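TATA-box-binding protein (Sulfolobus acidocaldarius, PDB 1MP9) probably binds the TATA box promoter element near the transcription start site as a general factor for archaeal genes transcribed by RNA polymerase. Local coordinates at residues N108-A113 with K159-G164. Sequence-based numbering, arbitrary orientation.
Sequences NIVASA and KMVITG
In Ile-162 CG1 stands anti to the carbonyl carbon (chi1 -56°), and a chi2 of 85° then folds CD1 back toward the neighbouring strand, where it meets the methyl of Ala-113, CD1 to CB 3.8 Å. Ala-113 CB also lies against Met-160 CB at 4.2 Å, so two side chains of the partner strand meet on one small methyl. This face, with Ala-111, is covered by helix 168-184 through Val-171, Val-175 and Ile-178. On the other face Val-110, Ser-112, Val-161 and Thr-163 pack against residues of the second subunit that include Met-132 and Gln-137; this is the concave side of the TBP saddle, which in relatives receives the TATA box. Antiparallel backbone bonds join the strands. At the hydrogen-bonded pair Ala-111 and Ile-162 the two bonds are nearly straight, Ala-111 N to Ile-162 O 2.9 Å at 170° and Ile-162 N to Ala-111 O 2.7 Å. The Ala-113 and Met-160 pair is more bent: Met-160 N reaches Ala-113 O at 137°, and Ala-113 N lies 2.9 Å from Met-160 O. Toward Gly-164 the strands part, and a water donates to Ile-109 O at 2.6 Å and weakly to Ile-162 O. The chemistry thus implies a division of labour within the second repeat: backbone bonds set the register, a water serves carbonyls where the pairing opens, and apolar contacts join the sheet to its helix.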
loop_
_atom_site.group_PDB
_atom_site.type_symbol
_atom_site.label_atom_id
_atom_site.label_comp_id
_atom_site.label_asym_id
_atom_site.label_seq_id
_atom_site.Cartn_x
_atom_site.Cartn_y
_atom_site.Cartn_z
ATOM N N ASN A 108 4.093 13.822 5.230
ATOM C CA ASN A 108 4.439 12.488 4.740
ATOM C C ASN A 108 5.798 12.536 4.069
ATOM O O ASN A 108 6.184 13.560 3.519
ATOM C CB ASN A 108 3.425 11.972 3.690
ATOM C CG ASN A 108 3.737 10.528 3.220
ATOM O OD1 ASN A 108 3.609 10.181 2.029
ATOM N ND2 ASN A 108 4.101 9.693 4.146
ATOM N N ILE A 109 6.505 11.416 4.133
ATOM C CA ILE A 109 7.790 11.298 3.488
ATOM C C ILE A 109 7.675 10.082 2.584
ATOM O O ILE A 109 7.187 9.041 3.017
ATOM C CB ILE A 109 8.903 11.045 4.506
ATOM C CG1 ILE A 109 9.066 12.276 5.408
ATOM C CG2 ILE A 109 10.219 10.739 3.758
ATOM C CD1 ILE A 109 10.152 12.114 6.460
ATOM N N VAL A 110 8.049 10.210 1.316
ATOM C CA VAL A 110 8.001 9.035 0.456
ATOM C C VAL A 110 9.462 8.734 0.176
ATOM O O VAL A 110 10.219 9.621 -0.216
ATOM C CB VAL A 110 7.289 9.291 -0.903
ATOM C CG1 VAL A 110 7.428 7.995 -1.792
ATOM C CG2 VAL A 110 5.786 9.650 -0.673
ATOM N N ALA A 111 9.882 7.505 0.406
ATOM C CA ALA A 111 11.279 7.154 0.145
ATOM C C ALA A 111 11.338 5.883 -0.617
ATOM O O ALA A 111 10.352 5.134 -0.675
ATOM C CB ALA A 111 12.059 6.931 1.471
ATOM N N SER A 112 12.497 5.632 -1.213
ATOM C CA SER A 112 12.703 4.365 -1.889
ATOM C C SER A 112 13.888 3.722 -1.160
ATOM O O SER A 112 14.586 4.379 -0.352
ATOM C CB SER A 112 13.048 4.539 -3.369
ATOM O OG SER A 112 14.205 5.338 -3.538
ATOM N N ALA A 113 14.061 2.421 -1.385
ATOM C CA ALA A 113 15.180 1.709 -0.815
ATOM C C ALA A 113 15.585 0.603 -1.749
ATOM O O ALA A 113 14.782 0.130 -2.573
ATOM C CB ALA A 113 14.835 1.117 0.538
ATOM N N LYS A 159 14.023 -3.730 -4.553
ATOM C CA LYS A 159 13.613 -2.341 -4.545
ATOM C C LYS A 159 12.382 -2.229 -3.669
ATOM O O LYS A 159 11.594 -3.152 -3.561
ATOM C CB LYS A 159 13.269 -1.866 -5.935
ATOM C CG LYS A 159 12.711 -0.441 -5.978
ATOM C CD LYS A 159 12.513 0.013 -7.420
ATOM C CE LYS A 159 11.317 -0.677 -8.110
ATOM N NZ LYS A 159 11.261 -0.387 -9.588
ATOM N N MET A 160 12.222 -1.079 -3.043
ATOM C CA MET A 160 11.097 -0.879 -2.145
ATOM C C MET A 160 10.691 0.560 -2.188
ATOM O O MET A 160 11.511 1.448 -2.483
ATOM C CB MET A 160 11.496 -1.117 -0.682
ATOM C CG MET A 160 11.639 -2.509 -0.158
ATOM S SD MET A 160 12.396 -2.311 1.528
ATOM C CE MET A 160 11.030 -1.551 2.434
ATOM N N VAL A 161 9.433 0.789 -1.839
ATOM C CA VAL A 161 8.927 2.132 -1.720
ATOM C C VAL A 161 8.372 2.192 -0.274
ATOM O O VAL A 161 7.699 1.254 0.199
ATOM C CB VAL A 161 7.811 2.406 -2.713
ATOM C CG1 VAL A 161 7.208 3.799 -2.452
ATOM C CG2 VAL A 161 8.349 2.353 -4.145
ATOM N N ILE A 162 8.676 3.260 0.438
ATOM C CA ILE A 162 8.193 3.385 1.810
ATOM C C ILE A 162 7.399 4.681 1.937
ATOM O O ILE A 162 7.920 5.757 1.624
ATOM C CB ILE A 162 9.358 3.453 2.822
ATOM C CG1 ILE A 162 10.283 2.237 2.690
ATOM C CG2 ILE A 162 8.793 3.528 4.243
ATOM C CD1 ILE A 162 11.388 2.374 1.607
ATOM N N THR A 163 6.147 4.602 2.380
ATOM C CA THR A 163 5.360 5.818 2.535
ATOM C C THR A 163 4.609 5.839 3.888
ATOM O O THR A 163 4.304 4.790 4.457
ATOM C CB THR A 163 4.336 5.984 1.346
ATOM O OG1 THR A 163 3.594 7.193 1.505
ATOM C CG2 THR A 163 3.323 4.817 1.321
ATOM N N GLY A 164 4.307 7.026 4.393
ATOM C CA GLY A 164 3.572 7.097 5.648
ATOM C C GLY A 164 4.389 7.687 6.784
ATOM O O GLY A 164 3.838 8.181 7.746
HETATM O O HOH W 1 7.610 6.980 4.610
#